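Long-range contact in alkyltransferase-like protein 1 (PDB 3GVA), which recognises O6-alkylguanine lesions in DNA, flipping the damaged base into a binding pocket and presenting it to nucleotide excision repair: residues 57-71 against 85-99. Residues are numbered along the deposited sequence; the frame is centred on the assembly and turned at random.
Sequences HRVINSRGTISKRDI and EGVEIYQTSLGEYKL
One carboxylate, that of E85, is gripped by two consecutive residues, H57 and R58, with H57 NE2 and R58 NH2 reaching its OE1 from opposite faces of the carboxylate plane. H57 NE2 donates a hydrogen bond to E85 OE1 (2.6 Å), and the oxygen sits near the plane of the imidazole, at its edge. R58 forms a side-on salt bridge: NE takes the syn lone pair of E85 OE2 at 2.8 Å, and NH2 shares OE1 at 3.0 Å. The extended E85 chain (chi2 -179°) carries the carboxylate across to all three donors, and OE2 also accepts from G20 N. Without this carboxylate, as with an alanine here, the R58 guanidinium would probably lose its countercharge on this side and the H57 ring would be freer to turn. Farther along, the backbones meet in a single bridge between T65 and K98, with I66 N bonded to Y97 O (3.0 Å) and L99 N to G64 O. S67 then substitutes its side chain for main chain: OG, held between the backbone N and carbonyl carbon (chi1 68°), accepts from Y97 N at 3.2 Å. I66 CG1 packs on Y97 CB, while I60 and L99 meet tip to tip through their CD1 methyls. I71 CD1 touches Y97 CE2 at 3.7 Å. The poorly ordered R69, the residue that probes the flipped base, lays CG on G95 CA, 3.4 Å away. Thus the loop before helix 73-84 is tied to the hairpin after it, consistent with a part in lining the lesion pocket of this MGMT-family DNA-binding domain.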
loop_
_atom_site.group_PDB
_atom_site.type_symbol
_atom_site.label_atom_id
_atom_site.label_comp_id
_atom_site.label_asym_id
_atom_site.label_seq_id
_atom_site.Cartn_x
_atom_site.Cartn_y
_atom_site.Cartn_z
ATOM N N HIS A 57 4.823 0.717 -2.118
ATOM C CA HIS A 57 5.077 -0.268 -1.079
ATOM C C HIS A 57 4.444 0.129 0.252
ATOM O O HIS A 57 4.284 -0.712 1.137
ATOM C CB HIS A 57 6.587 -0.488 -0.907
ATOM C CG HIS A 57 7.327 0.734 -0.467
ATOM N ND1 HIS A 57 7.525 1.821 -1.289
ATOM C CD2 HIS A 57 7.869 1.064 0.729
ATOM C CE1 HIS A 57 8.154 2.770 -0.619
ATOM N NE2 HIS A 57 8.373 2.338 0.610
ATOM N N ARG A 58 4.074 1.402 0.388
ATOM C CA ARG A 58 3.454 1.878 1.623
ATOM C C ARG A 58 1.944 1.652 1.659
ATOM O O ARG A 58 1.280 1.998 2.631
ATOM C CB ARG A 58 3.772 3.361 1.839
ATOM C CG ARG A 58 5.252 3.597 2.120
ATOM C CD ARG A 58 5.595 5.061 2.269
ATOM N NE ARG A 58 7.044 5.239 2.239
ATOM C CZ ARG A 58 7.656 6.348 1.832
ATOM N NH1 ARG A 58 6.946 7.393 1.429
ATOM N NH2 ARG A 58 8.981 6.393 1.783
ATOM N N VAL A 59 1.399 1.072 0.599
ATOM C CA VAL A 59 -0.031 0.778 0.556
ATOM C C VAL A 59 -0.191 -0.738 0.762
ATOM O O VAL A 59 0.363 -1.536 0.006
ATOM C CB VAL A 59 -0.651 1.205 -0.803
ATOM C CG1 VAL A 59 -2.158 0.991 -0.788
ATOM C CG2 VAL A 59 -0.351 2.677 -1.071
ATOM N N ILE A 60 -0.921 -1.131 1.803
ATOM C CA ILE A 60 -1.116 -2.548 2.101
ATOM C C ILE A 60 -2.594 -2.827 2.309
ATOM O O ILE A 60 -3.376 -1.897 2.461
ATOM C CB ILE A 60 -0.365 -2.962 3.393
ATOM C CG1 ILE A 60 -0.938 -2.213 4.601
ATOM C CG2 ILE A 60 1.116 -2.650 3.254
ATOM C CD1 ILE A 60 -0.312 -2.617 5.926
ATOM N N ASN A 61 -2.991 -4.096 2.326
ATOM C CA ASN A 61 -4.402 -4.371 2.539
ATOM C C ASN A 61 -4.768 -4.130 3.998
ATOM O O ASN A 61 -3.903 -4.120 4.883
ATOM C CB ASN A 61 -4.778 -5.790 2.075
ATOM C CG ASN A 61 -3.929 -6.860 2.702
ATOM O OD1 ASN A 61 -4.011 -7.110 3.901
ATOM N ND2 ASN A 61 -3.106 -7.515 1.883
ATOM N N SER A 62 -6.056 -3.908 4.233
ATOM C CA SER A 62 -6.588 -3.617 5.558
ATOM C C SER A 62 -6.228 -4.615 6.654
ATOM O O SER A 62 -6.153 -4.243 7.830
ATOM C CB SER A 62 -8.111 -3.490 5.477
ATOM O OG SER A 62 -8.477 -2.615 4.426
ATOM N N ARG A 63 -6.005 -5.872 6.279
ATOM C CA ARG A 63 -5.671 -6.901 7.257
ATOM C C ARG A 63 -4.228 -6.827 7.753
ATOM O O ARG A 63 -3.849 -7.548 8.677
ATOM C CB ARG A 63 -5.937 -8.286 6.666
ATOM C CG ARG A 63 -7.352 -8.468 6.137
ATOM C CD ARG A 63 -7.605 -9.912 5.750
ATOM N NE ARG A 63 -7.667 -10.756 6.937
ATOM C CZ ARG A 63 -7.680 -12.083 6.914
ATOM N NH1 ARG A 63 -7.633 -12.730 5.761
ATOM N NH2 ARG A 63 -7.748 -12.761 8.047
ATOM N N GLY A 64 -3.429 -5.958 7.138
ATOM C CA GLY A 64 -2.040 -5.807 7.540
ATOM C C GLY A 64 -1.095 -6.758 6.829
ATOM O O GLY A 64 0.105 -6.773 7.103
ATOM N N THR A 65 -1.624 -7.560 5.911
ATOM C CA THR A 65 -0.792 -8.505 5.185
ATOM C C THR A 65 -0.277 -7.897 3.892
ATOM O O THR A 65 -0.844 -6.930 3.383
ATOM C CB THR A 65 -1.572 -9.795 4.871
ATOM O OG1 THR A 65 -2.884 -9.456 4.406
ATOM C CG2 THR A 65 -1.692 -10.652 6.116
ATOM N N ILE A 66 0.807 -8.459 3.370
ATOM C CA ILE A 66 1.390 -7.960 2.132
ATOM C C ILE A 66 1.715 -9.095 1.167
ATOM O O ILE A 66 2.280 -8.863 0.096
ATOM C CB ILE A 66 2.688 -7.167 2.405
ATOM C CG1 ILE A 66 3.706 -8.068 3.102
ATOM C CG2 ILE A 66 2.390 -5.959 3.285
ATOM C CD1 ILE A 66 5.040 -7.389 3.368
ATOM N N SER A 67 1.360 -10.319 1.544
ATOM C CA SER A 67 1.644 -11.463 0.685
ATOM C C SER A 67 0.921 -12.739 1.100
ATOM O O SER A 67 0.181 -12.771 2.084
ATOM C CB SER A 67 3.148 -11.739 0.664
ATOM O OG SER A 67 3.587 -12.203 1.926
ATOM N N LYS A 68 1.164 -13.789 0.318
ATOM C CA LYS A 68 0.607 -15.118 0.541
ATOM C C LYS A 68 1.819 -16.007 0.293
ATOM O O LYS A 68 2.608 -15.714 -0.607
ATOM C CB LYS A 68 -0.482 -15.409 -0.492
ATOM C CG LYS A 68 -1.462 -14.259 -0.702
ATOM C CD LYS A 68 -2.443 -14.551 -1.837
ATOM C CE LYS A 68 -3.343 -13.361 -2.127
ATOM N NZ LYS A 68 -4.208 -12.987 -0.971
ATOM N N ARG A 69 1.985 -17.077 1.069
ATOM C CA ARG A 69 3.149 -17.934 0.871
ATOM C C ARG A 69 3.281 -18.390 -0.573
ATOM O O ARG A 69 2.631 -19.335 -1.016
ATOM C CB ARG A 69 3.127 -19.138 1.811
ATOM C CG ARG A 69 4.452 -19.315 2.546
ATOM C CD ARG A 69 5.617 -19.442 1.571
ATOM N NE ARG A 69 6.797 -18.687 1.995
ATOM C CZ ARG A 69 7.444 -18.878 3.142
ATOM N NH1 ARG A 69 8.509 -18.143 3.438
ATOM N NH2 ARG A 69 7.025 -19.800 3.999
ATOM N N ASP A 70 4.152 -17.682 -1.278
ATOM C CA ASP A 70 4.468 -17.874 -2.687
ATOM C C ASP A 70 5.024 -16.519 -3.080
ATOM O O ASP A 70 5.247 -16.231 -4.258
ATOM C CB ASP A 70 3.211 -18.171 -3.508
ATOM C CG ASP A 70 2.999 -19.654 -3.725
ATOM O OD1 ASP A 70 2.060 -20.011 -4.464
ATOM O OD2 ASP A 70 3.772 -20.460 -3.157
ATOM N N ILE A 71 5.227 -15.692 -2.056
ATOM C CA ILE A 71 5.755 -14.340 -2.186
ATOM C C ILE A 71 6.265 -14.018 -3.587
ATOM O O ILE A 71 7.347 -14.449 -3.991
ATOM C CB ILE A 71 6.884 -14.102 -1.143
ATOM C CG1 ILE A 71 7.505 -12.713 -1.331
ATOM C CG2 ILE A 71 7.932 -15.198 -1.254
ATOM C CD1 ILE A 71 8.543 -12.368 -0.290
ATOM N N GLU A 85 12.340 0.901 5.857
ATOM C CA GLU A 85 11.799 2.100 6.491
ATOM C C GLU A 85 11.431 1.868 7.963
ATOM O O GLU A 85 10.702 2.656 8.569
ATOM C CB GLU A 85 10.594 2.627 5.690
ATOM C CG GLU A 85 10.963 2.976 4.251
ATOM C CD GLU A 85 9.816 3.532 3.427
ATOM O OE1 GLU A 85 9.994 3.652 2.191
ATOM O OE2 GLU A 85 8.751 3.854 3.998
ATOM N N GLY A 86 11.953 0.785 8.536
ATOM C CA GLY A 86 11.703 0.484 9.938
ATOM C C GLY A 86 10.452 -0.302 10.313
ATOM O O GLY A 86 10.155 -0.453 11.497
ATOM N N VAL A 87 9.721 -0.808 9.329
ATOM C CA VAL A 87 8.504 -1.559 9.613
ATOM C C VAL A 87 8.831 -2.988 10.020
ATOM O O VAL A 87 9.541 -3.696 9.311
ATOM C CB VAL A 87 7.576 -1.612 8.381
ATOM C CG1 VAL A 87 6.242 -2.257 8.755
ATOM C CG2 VAL A 87 7.379 -0.224 7.815
ATOM N N GLU A 88 8.304 -3.403 11.166
ATOM C CA GLU A 88 8.510 -4.750 11.682
ATOM C C GLU A 88 7.529 -5.653 10.956
ATOM O O GLU A 88 6.323 -5.400 10.961
ATOM C CB GLU A 88 8.238 -4.786 13.190
ATOM C CG GLU A 88 8.470 -6.131 13.857
ATOM C CD GLU A 88 9.903 -6.615 13.721
ATOM O OE1 GLU A 88 10.828 -5.775 13.713
ATOM O OE2 GLU A 88 10.109 -7.841 13.636
ATOM N N ILE A 89 8.051 -6.702 10.333
ATOM C CA ILE A 89 7.223 -7.628 9.582
ATOM C C ILE A 89 7.392 -9.041 10.089
ATOM O O ILE A 89 8.511 -9.526 10.227
ATOM C CB ILE A 89 7.587 -7.593 8.075
ATOM C CG1 ILE A 89 7.287 -6.205 7.508
ATOM C CG2 ILE A 89 6.785 -8.648 7.305
ATOM C CD1 ILE A 89 7.622 -6.057 6.045
ATOM N N TYR A 90 6.275 -9.696 10.390
ATOM C CA TYR A 90 6.332 -11.068 10.857
ATOM C C TYR A 90 5.614 -11.968 9.870
ATOM O O TYR A 90 4.997 -11.485 8.919
ATOM C CB TYR A 90 5.734 -11.209 12.258
ATOM C CG TYR A 90 4.373 -10.590 12.466
ATOM C CD1 TYR A 90 4.246 -9.286 12.938
ATOM C CD2 TYR A 90 3.209 -11.334 12.262
ATOM C CE1 TYR A 90 2.986 -8.736 13.216
ATOM C CE2 TYR A 90 1.946 -10.795 12.535
ATOM C CZ TYR A 90 1.842 -9.499 13.012
ATOM O OH TYR A 90 0.596 -8.967 13.280
ATOM N N GLN A 91 5.705 -13.276 10.084
ATOM C CA GLN A 91 5.078 -14.228 9.180
ATOM C C GLN A 91 4.001 -15.035 9.893
ATOM O O GLN A 91 4.241 -15.583 10.969
ATOM C CB GLN A 91 6.152 -15.153 8.591
ATOM C CG GLN A 91 5.630 -16.191 7.613
ATOM C CD GLN A 91 6.745 -16.868 6.839
ATOM O OE1 GLN A 91 7.821 -17.123 7.375
ATOM N NE2 GLN A 91 6.487 -17.173 5.571
ATOM N N THR A 92 2.811 -15.090 9.293
ATOM C CA THR A 92 1.679 -15.823 9.865
ATOM C C THR A 92 1.836 -17.330 9.669
ATOM O O THR A 92 2.738 -17.781 8.964
ATOM C CB THR A 92 0.347 -15.419 9.198
ATOM O OG1 THR A 92 0.322 -15.910 7.851
ATOM C CG2 THR A 92 0.188 -13.912 9.184
ATOM N N SER A 93 0.939 -18.096 10.286
ATOM C CA SER A 93 0.951 -19.552 10.176
ATOM C C SER A 93 0.558 -19.989 8.770
ATOM O O SER A 93 0.702 -21.158 8.413
ATOM C CB SER A 93 -0.015 -20.178 11.185
ATOM O OG SER A 93 -1.334 -19.680 11.018
ATOM N N LEU A 94 0.052 -19.050 7.981
ATOM C CA LEU A 94 -0.345 -19.332 6.608
ATOM C C LEU A 94 0.798 -19.036 5.644
ATOM O O LEU A 94 0.705 -19.336 4.456
ATOM C CB LEU A 94 -1.562 -18.490 6.219
ATOM C CG LEU A 94 -2.893 -18.828 6.891
ATOM C CD1 LEU A 94 -3.972 -17.870 6.391
ATOM C CD2 LEU A 94 -3.269 -20.276 6.583
ATOM N N GLY A 95 1.870 -18.439 6.160
ATOM C CA GLY A 95 3.010 -18.107 5.321
ATOM C C GLY A 95 2.960 -16.686 4.780
ATOM O O GLY A 95 3.786 -16.295 3.956
ATOM N N GLU A 96 1.988 -15.908 5.242
ATOM C CA GLU A 96 1.841 -14.528 4.802
ATOM C C GLU A 96 2.677 -13.599 5.671
ATOM O O GLU A 96 2.799 -13.806 6.875
ATOM C CB GLU A 96 0.392 -14.071 4.931
ATOM C CG GLU A 96 -0.651 -14.999 4.375
ATOM C CD GLU A 96 -1.992 -14.742 5.021
ATOM O OE1 GLU A 96 -2.127 -15.043 6.228
ATOM O OE2 GLU A 96 -2.901 -14.226 4.336
ATOM N N TYR A 97 3.245 -12.570 5.058
ATOM C CA TYR A 97 4.012 -11.592 5.809
ATOM C C TYR A 97 2.997 -10.565 6.284
ATOM O O TYR A 97 2.114 -10.156 5.528
ATOM C CB TYR A 97 5.091 -10.975 4.921
ATOM C CG TYR A 97 6.210 -11.959 4.669
ATOM C CD1 TYR A 97 6.948 -12.478 5.734
ATOM C CD2 TYR A 97 6.510 -12.401 3.384
ATOM C CE1 TYR A 97 7.954 -13.413 5.528
ATOM C CE2 TYR A 97 7.521 -13.342 3.164
ATOM C CZ TYR A 97 8.236 -13.841 4.243
ATOM O OH TYR A 97 9.233 -14.769 4.048
ATOM N N LYS A 98 3.113 -10.155 7.541
ATOM C CA LYS A 98 2.144 -9.233 8.114
ATOM C C LYS A 98 2.773 -8.214 9.049
ATOM O O LYS A 98 3.896 -8.385 9.515
ATOM C CB LYS A 98 1.098 -10.056 8.879
ATOM C CG LYS A 98 -0.053 -9.287 9.492
ATOM C CD LYS A 98 -0.968 -10.248 10.257
ATOM C CE LYS A 98 -2.219 -9.552 10.783
ATOM N NZ LYS A 98 -1.898 -8.352 11.609
ATOM N N LEU A 99 2.038 -7.147 9.325
ATOM C CA LEU A 99 2.526 -6.132 10.239
ATOM C C LEU A 99 1.351 -5.592 11.036
ATOM O O LEU A 99 0.194 -5.752 10.638
ATOM C CB LEU A 99 3.234 -5.016 9.464
ATOM C CG LEU A 99 2.450 -4.300 8.363
ATOM C CD1 LEU A 99 1.428 -3.369 8.978
ATOM C CD2 LEU A 99 3.415 -3.516 7.485
#